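Local coordinates for protein putative transcriptional regulator (Streptomyces coelicolor, PDB 2ZB9) that probably binds regulatory DNA through a helix-turn-helix motif and controls transcription as a TetR-family regulator, at residues A[159-163]-A[164-168]; A[41-45]-A[46-50]; A[172-175]-A[176-180]. All coordinates share one frame; numbering follows the deposited sequence.

Interaction 1. Residues A[159-163]-A[164-168]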
loop_
_atom_site.group_PDB
_atom_site.type_symbol
_atom_site.label_atom_id
_atom_site.label_comp_id
_atom_site.label_asym_id
_atom_site.label_seq_id
_atom_site.Cartn_x
_atom_site.Cartn_y
_atom_site.Cartn_z
ATOM N N PRO A 159 4.564 10.794 24.098
ATOM C CA PRO A 159 4.683 9.445 24.664
ATOM C C PRO A 159 3.510 8.492 24.444
ATOM O O PRO A 159 3.679 7.277 24.508
ATOM C CB PRO A 159 4.973 9.716 26.143
ATOM C CG PRO A 159 4.301 11.030 26.393
ATOM C CD PRO A 159 4.600 11.825 25.150
ATOM N N ASP A 160 2.336 9.039 24.156
ATOM C CA ASP A 160 1.148 8.225 23.931
ATOM C C ASP A 160 0.898 7.907 22.456
ATOM O O ASP A 160 -0.186 7.469 22.090
ATOM C CB ASP A 160 -0.080 8.932 24.521
ATOM C CG ASP A 160 -0.280 10.328 23.953
ATOM O OD1 ASP A 160 0.707 11.089 23.866
ATOM O OD2 ASP A 160 -1.430 10.674 23.602
ATOM N N VAL A 161 1.893 8.127 21.610
ATOM C CA VAL A 161 1.736 7.850 20.192
ATOM C C VAL A 161 2.217 6.443 19.856
ATOM O O VAL A 161 3.276 6.005 20.307
ATOM C CB VAL A 161 2.504 8.894 19.334
ATOM C CG1 VAL A 161 2.583 8.444 17.885
ATOM C CG2 VAL A 161 1.794 10.243 19.411
ATOM N N ASP A 162 1.410 5.732 19.078
ATOM C CA ASP A 162 1.733 4.377 18.651
ATOM C C ASP A 162 2.590 4.507 17.395
ATOM O O ASP A 162 2.090 4.897 16.335
ATOM C CB ASP A 162 0.448 3.624 18.314
ATOM C CG ASP A 162 0.696 2.174 17.955
ATOM O OD1 ASP A 162 1.852 1.816 17.650
ATOM O OD2 ASP A 162 -0.277 1.392 17.961
ATOM N N VAL A 163 3.872 4.178 17.507
ATOM C CA VAL A 163 4.785 4.296 16.371
ATOM C C VAL A 163 4.450 3.402 15.175
ATOM O O VAL A 163 4.765 3.742 14.042
ATOM C CB VAL A 163 6.253 4.047 16.813
ATOM C CG1 VAL A 163 6.665 5.111 17.809
ATOM C CG2 VAL A 163 6.405 2.661 17.422
ATOM N N GLN A 164 3.811 2.266 15.416
ATOM C CA GLN A 164 3.445 1.380 14.316
ATOM C C GLN A 164 2.458 2.064 13.380
ATOM O O GLN A 164 2.478 1.830 12.172
ATOM C CB GLN A 164 2.836 0.079 14.840
ATOM C CG GLN A 164 3.869 -0.960 15.261
ATOM C CD GLN A 164 4.850 -1.283 14.153
ATOM O OE1 GLN A 164 4.527 -1.173 12.970
ATOM N NE2 GLN A 164 6.053 -1.700 14.529
ATOM N N VAL A 165 1.590 2.907 13.934
ATOM C CA VAL A 165 0.625 3.628 13.110
ATOM C C VAL A 165 1.390 4.608 12.224
ATOM O O VAL A 165 1.084 4.759 11.045
ATOM C CB VAL A 165 -0.398 4.424 13.973
ATOM C CG1 VAL A 165 -1.363 5.210 13.056
ATOM C CG2 VAL A 165 -1.180 3.472 14.879
ATOM N N LEU A 166 2.386 5.278 12.798
ATOM C CA LEU A 166 3.181 6.249 12.043
ATOM C C LEU A 166 3.812 5.589 10.825
ATOM O O LEU A 166 3.851 6.167 9.743
ATOM C CB LEU A 166 4.282 6.847 12.919
ATOM C CG LEU A 166 3.845 7.587 14.185
ATOM C CD1 LEU A 166 5.082 8.115 14.907
ATOM C CD2 LEU A 166 2.910 8.745 13.821
ATOM N N VAL A 167 4.316 4.375 11.010
ATOM C CA VAL A 167 4.927 3.648 9.910
ATOM C C VAL A 167 4.006 3.629 8.688
ATOM O O VAL A 167 4.448 3.854 7.562
ATOM C CB VAL A 167 5.253 2.193 10.319
ATOM C CG1 VAL A 167 5.760 1.419 9.111
ATOM C CG2 VAL A 167 6.294 2.183 11.438
ATOM N N ASP A 168 2.723 3.363 8.907
ATOM C CA ASP A 168 1.767 3.317 7.806
ATOM C C ASP A 168 1.434 4.691 7.250
ATOM O O ASP A 168 1.013 4.811 6.102
ATOM C CB ASP A 168 0.483 2.629 8.262
ATOM C CG ASP A 168 0.702 1.166 8.582
ATOM O OD1 ASP A 168 0.976 0.389 7.635
ATOM O OD2 ASP A 168 0.613 0.804 9.774
#
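Leu166, on the first turn of helix 163-179, reaches back over the residues that lead into that helix. Followed outward, its CB rests 3.3 Å from Val163 O; its CG lies near the carbonyl oxygens of Asp162 and Val163; and its CD1 ends 3.9 Å from Val161 CG1. CD2 lies near the same Val161 methyl, and the two side chains cross at about a right angle. On the valine, CG1 stands anti to the backbone N (chi1 168°), which turns this methyl toward the leucine fork. Were this residue an alanine, the fork would be gone, and Val161 CG1 would probably lose its apolar partner, with a gap opened beside the incoming loop.

Asp162 is the N-cap of the helix. Its OD1 accepts from Gln164 N at 3.0 Å, with an N-H...O angle of 140°, and the donor sits above the carboxylate plane, 39° out of it. The CB of the same aspartate packs 3.8 Å from Val165 CG2. One turn begins with a weak bond from Val165 N to Asp162 O, and the regular pattern follows with Val167 N to Val163 O at 3.1 Å.

Around this start, Val163 packs on Leu148 and Arg149 of helix 126-153, and the amide of Gln164 is held through OE1 by Arg141, which also forms a salt bridge with Asp168. A carboxylate at the cap, next to the backbone amides of the first turn, is consistent with a favourable interaction between its negative charge and the helix dipole.

Interaction 2. Residues A[41-45]-A[46-50]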
loop_
_atom_site.group_PDB
_atom_site.type_symbol
_atom_site.label_atom_id
_atom_site.label_comp_id
_atom_site.label_asym_id
_atom_site.label_seq_id
_atom_site.Cartn_x
_atom_site.Cartn_y
_atom_site.Cartn_z
ATOM N N THR A 41 13.453 -9.628 -11.229
ATOM C CA THR A 41 13.055 -10.875 -10.589
ATOM C C THR A 41 12.855 -12.070 -11.515
ATOM O O THR A 41 13.200 -13.203 -11.158
ATOM C CB THR A 41 11.763 -10.673 -9.785
ATOM O OG1 THR A 41 11.933 -9.560 -8.905
ATOM C CG2 THR A 41 11.445 -11.917 -8.959
ATOM N N ALA A 42 12.288 -11.831 -12.692
ATOM C CA ALA A 42 12.039 -12.918 -13.633
ATOM C C ALA A 42 13.346 -13.597 -14.052
ATOM O O ALA A 42 13.372 -14.795 -14.332
ATOM C CB ALA A 42 11.286 -12.386 -14.871
ATOM N N GLN A 43 14.427 -12.823 -14.073
ATOM C CA GLN A 43 15.740 -13.325 -14.458
ATOM C C GLN A 43 16.455 -14.093 -13.352
ATOM O O GLN A 43 17.405 -14.835 -13.619
ATOM C CB GLN A 43 16.629 -12.165 -14.916
ATOM C CG GLN A 43 16.263 -11.582 -16.273
ATOM C CD GLN A 43 16.559 -12.544 -17.408
ATOM O OE1 GLN A 43 15.705 -13.345 -17.809
ATOM N NE2 GLN A 43 17.786 -12.483 -17.923
ATOM N N LEU A 44 16.003 -13.919 -12.114
ATOM C CA LEU A 44 16.630 -14.595 -10.990
ATOM C C LEU A 44 16.307 -16.086 -10.939
ATOM O O LEU A 44 15.139 -16.479 -10.927
ATOM C CB LEU A 44 16.202 -13.940 -9.675
ATOM C CG LEU A 44 16.835 -14.493 -8.396
ATOM C CD1 LEU A 44 18.336 -14.227 -8.414
ATOM C CD2 LEU A 44 16.192 -13.833 -7.172
ATOM N N THR A 45 17.352 -16.912 -10.921
ATOM C CA THR A 45 17.185 -18.362 -10.839
ATOM C C THR A 45 18.249 -18.941 -9.908
ATOM O O THR A 45 19.332 -18.372 -9.752
ATOM C CB THR A 45 17.355 -19.060 -12.214
ATOM O OG1 THR A 45 18.716 -18.936 -12.638
ATOM C CG2 THR A 45 16.434 -18.447 -13.265
ATOM N N PHE A 46 17.936 -20.074 -9.295
ATOM C CA PHE A 46 18.884 -20.738 -8.406
ATOM C C PHE A 46 20.113 -21.176 -9.206
ATOM O O PHE A 46 21.241 -21.075 -8.731
ATOM C CB PHE A 46 18.211 -21.948 -7.749
ATOM C CG PHE A 46 17.323 -21.591 -6.587
ATOM C CD1 PHE A 46 17.831 -21.561 -5.291
ATOM C CD2 PHE A 46 15.984 -21.269 -6.787
ATOM C CE1 PHE A 46 17.020 -21.219 -4.207
ATOM C CE2 PHE A 46 15.159 -20.924 -5.708
ATOM C CZ PHE A 46 15.680 -20.898 -4.415
ATOM N N GLU A 47 19.880 -21.646 -10.430
ATOM C CA GLU A 47 20.957 -22.095 -11.313
ATOM C C GLU A 47 21.895 -20.945 -11.659
ATOM O O GLU A 47 23.109 -21.123 -11.769
ATOM C CB GLU A 47 20.374 -22.672 -12.609
ATOM C CG GLU A 47 20.514 -24.182 -12.764
ATOM C CD GLU A 47 19.178 -24.911 -12.771
ATOM O OE1 GLU A 47 19.160 -26.127 -13.078
ATOM O OE2 GLU A 47 18.145 -24.274 -12.466
ATOM N N ARG A 48 21.319 -19.764 -11.833
ATOM C CA ARG A 48 22.079 -18.570 -12.172
ATOM C C ARG A 48 22.905 -18.110 -10.966
ATOM O O ARG A 48 24.083 -17.765 -11.093
ATOM C CB ARG A 48 21.105 -17.472 -12.612
ATOM C CG ARG A 48 21.737 -16.177 -13.073
ATOM C CD ARG A 48 22.227 -16.237 -14.507
ATOM N NE ARG A 48 22.799 -14.953 -14.900
ATOM C CZ ARG A 48 22.098 -13.917 -15.349
ATOM N NH1 ARG A 48 20.780 -14.001 -15.481
ATOM N NH2 ARG A 48 22.720 -12.781 -15.647
ATOM N N VAL A 49 22.284 -18.105 -9.791
ATOM C CA VAL A 49 22.972 -17.700 -8.569
ATOM C C VAL A 49 24.098 -18.681 -8.237
ATOM O O VAL A 49 25.194 -18.278 -7.837
ATOM C CB VAL A 49 21.992 -17.646 -7.370
ATOM C CG1 VAL A 49 22.765 -17.433 -6.067
ATOM C CG2 VAL A 49 20.976 -16.524 -7.582
ATOM N N ALA A 50 23.826 -19.970 -8.399
ATOM C CA ALA A 50 24.828 -20.985 -8.109
ATOM C C ALA A 50 26.040 -20.825 -9.024
ATOM O O ALA A 50 27.176 -20.946 -8.576
ATOM C CB ALA A 50 24.228 -22.372 -8.273
#
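Leu44 and Val49 make the apolar contact at the start of helix 46-53: Leu44 CD1 comes within 3.6 Å of Val49 CG2, the two side chains meeting at a slant. The leucine backbone directs its CB away from the helix, but with CG anti to the backbone N (chi1 -177°) and chi2 at 65° the branch swings CD1 back onto the valine. Val49 CG2 also lies 3.3 Å from Thr45 O.

The polar half of this first shell belongs to Thr45, the N-cap. Its carbonyl takes Val49 N at 3.0 Å with an N-H...O angle of 163°, the first regular bond of the helix. Its OG1 accepts from Arg48 N, a capping bond, although the modelled place of this hydroxyl is less certain and its exact length should carry little weight.

Farther out, the Arg48 chain bends back along the loop, bringing NH1 to 3.9 Å from Gln43 O, a proximity rather than a bond. The guanidinium is anchored instead by a salt bridge from NH2 to Glu39 in helix 20-39, and Glu39 also accepts from Gln43 NE2, so a single carboxylate orders both side chains. Leu44 packs on Leu35 of the same helix and on Leu70 of helix 67-83, while Val49 reaches Val28, Leu60 and Leu70.

Helix 46-53 is the first helix of the predicted helix-turn-helix motif, and its N-terminus is held in two ways: Thr45 O, and less surely Thr45 OG1, accept from amides of the opening turn, while Leu44 and Val49 tie the cap to the hydrophobic core of the probable DNA-binding domain.

Interaction 3. Residues A[172-175]-A[176-180]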
loop_
_atom_site.group_PDB
_atom_site.type_symbol
_atom_site.label_atom_id
_atom_site.label_comp_id
_atom_site.label_asym_id
_atom_site.label_seq_id
_atom_site.Cartn_x
_atom_site.Cartn_y
_atom_site.Cartn_z
ATOM N N GLY A 172 3.869 3.634 4.387
ATOM C CA GLY A 172 2.645 3.067 3.844
ATOM C C GLY A 172 1.995 3.994 2.829
ATOM O O GLY A 172 1.475 3.539 1.810
ATOM N N ALA A 173 2.019 5.295 3.120
ATOM C CA ALA A 173 1.451 6.317 2.234
ATOM C C ALA A 173 2.188 6.326 0.900
ATOM O O ALA A 173 1.579 6.518 -0.151
ATOM C CB ALA A 173 1.553 7.700 2.888
ATOM N N VAL A 174 3.505 6.143 0.950
ATOM C CA VAL A 174 4.325 6.113 -0.261
ATOM C C VAL A 174 3.997 4.851 -1.063
ATOM O O VAL A 174 3.769 4.914 -2.273
ATOM C CB VAL A 174 5.839 6.089 0.074
ATOM C CG1 VAL A 174 6.662 6.051 -1.220
ATOM C CG2 VAL A 174 6.210 7.307 0.910
ATOM N N TYR A 175 3.985 3.704 -0.385
ATOM C CA TYR A 175 3.665 2.446 -1.046
ATOM C C TYR A 175 2.313 2.569 -1.738
ATOM O O TYR A 175 2.138 2.124 -2.873
ATOM C CB TYR A 175 3.591 1.300 -0.031
ATOM C CG TYR A 175 4.921 0.677 0.345
ATOM C CD1 TYR A 175 5.682 -0.010 -0.596
ATOM C CD2 TYR A 175 5.408 0.762 1.650
ATOM C CE1 TYR A 175 6.900 -0.601 -0.249
ATOM C CE2 TYR A 175 6.626 0.176 2.010
ATOM C CZ TYR A 175 7.366 -0.503 1.052
ATOM O OH TYR A 175 8.575 -1.072 1.391
ATOM N N HIS A 176 1.354 3.183 -1.053
ATOM C CA HIS A 176 0.022 3.324 -1.623
ATOM C C HIS A 176 0.007 4.158 -2.892
ATOM O O HIS A 176 -0.616 3.776 -3.888
ATOM C CB HIS A 176 -0.935 3.926 -0.596
ATOM C CG HIS A 176 -2.316 4.149 -1.122
ATOM N ND1 HIS A 176 -2.801 5.399 -1.433
ATOM C CD2 HIS A 176 -3.313 3.274 -1.403
ATOM C CE1 HIS A 176 -4.039 5.287 -1.883
ATOM N NE2 HIS A 176 -4.373 4.009 -1.873
ATOM N N ARG A 177 0.687 5.294 -2.873
ATOM C CA ARG A 177 0.708 6.129 -4.062
ATOM C C ARG A 177 1.494 5.406 -5.159
ATOM O O ARG A 177 1.235 5.602 -6.346
ATOM C CB ARG A 177 1.308 7.505 -3.748
ATOM C CG ARG A 177 1.023 8.542 -4.818
ATOM C CD ARG A 177 1.433 9.965 -4.410
ATOM N NE ARG A 177 0.443 10.649 -3.575
ATOM C CZ ARG A 177 0.399 11.971 -3.412
ATOM N NH1 ARG A 177 1.285 12.740 -4.030
ATOM N NH2 ARG A 177 -0.520 12.530 -2.635
ATOM N N LEU A 178 2.435 4.549 -4.759
ATOM C CA LEU A 178 3.221 3.787 -5.731
ATOM C C LEU A 178 2.419 2.639 -6.336
ATOM O O LEU A 178 2.487 2.412 -7.541
ATOM C CB LEU A 178 4.487 3.207 -5.093
ATOM C CG LEU A 178 5.674 4.135 -4.855
ATOM C CD1 LEU A 178 6.716 3.413 -4.006
ATOM C CD2 LEU A 178 6.264 4.568 -6.188
ATOM N N LEU A 179 1.676 1.907 -5.504
ATOM C CA LEU A 179 0.874 0.778 -5.995
ATOM C C LEU A 179 -0.252 1.241 -6.922
ATOM O O LEU A 179 -0.613 0.547 -7.873
ATOM C CB LEU A 179 0.273 -0.026 -4.832
ATOM C CG LEU A 179 1.058 -1.141 -4.109
ATOM C CD1 LEU A 179 2.051 -1.798 -5.061
ATOM C CD2 LEU A 179 1.766 -0.592 -2.906
ATOM N N ILE A 180 -0.821 2.404 -6.630
ATOM C CA ILE A 180 -1.877 2.963 -7.463
ATOM C C ILE A 180 -1.584 4.460 -7.610
ATOM O O ILE A 180 -1.996 5.296 -6.801
ATOM C CB ILE A 180 -3.280 2.652 -6.861
ATOM C CG1 ILE A 180 -4.229 3.819 -7.081
ATOM C CG2 ILE A 180 -3.154 2.230 -5.410
ATOM C CD1 ILE A 180 -5.550 3.609 -6.422
#
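Val174 CG1 is placed anti to the backbone N (chi1 180°), while Leu178 sends CG anti to its carbonyl carbon (chi1 -78°) and extends through chi2 at 170°. Together these torsions set Val174 CG1 3.8 Å from Leu178 CD1, with the side chains lying alongside and pointing the same way. One residue on, Tyr175 CB meets Leu179 CD2 at 3.9 Å, although the leucine's modelled position is doubtful because that methyl crowds Tyr175 O.

Beneath these pairs the backbone is regular alpha-helix. His176 N bonds to Gly172 O at 2.9 Å, Arg177 N to Ala173 O at 3.1 Å and Leu178 N to Val174 O at 2.8 Å.

The turns belong to helix 163-179 of the TetR-like C-terminal domain, which here contributes to the dimer interface. The Tyr175 side chain packs on helices 91-108 and 110-122, its ring edge-to-face with Phe102, and it also meets His176 of the second subunit. The polar ends of His176 and Arg177 turn to Asp168 of the second subunit, the histidine through a hydrogen bond at ND1 and the arginine through a salt bridge. Within its own chain, the Arg177 guanidinium also makes a cation-pi contact with Phe189 and a hydrogen bond from NH1 to Pro184 O.

Overall arrangement
Interactions 1 and 3 both use helix 163-179, at its start and its last turns, with centres about 18 Å apart; they touch where Val167 O lies 3.2 Å from Gly172 N, a probable hydrogen bond. Both are mostly buried and both reach the second subunit. Interaction 2 is only partly buried, contacts no second subunit and lies about 38 Å from interaction 1, centre to centre, in the predicted helix-turn-helix region. Interactions 1 and 2 are both N-caps, one by a carboxylate and one by a hydroxyl; interaction 3 is mid-to-late helix, held within its segments by backbone bonds and apolar neighbours, while its polar side chains turn to the second subunit.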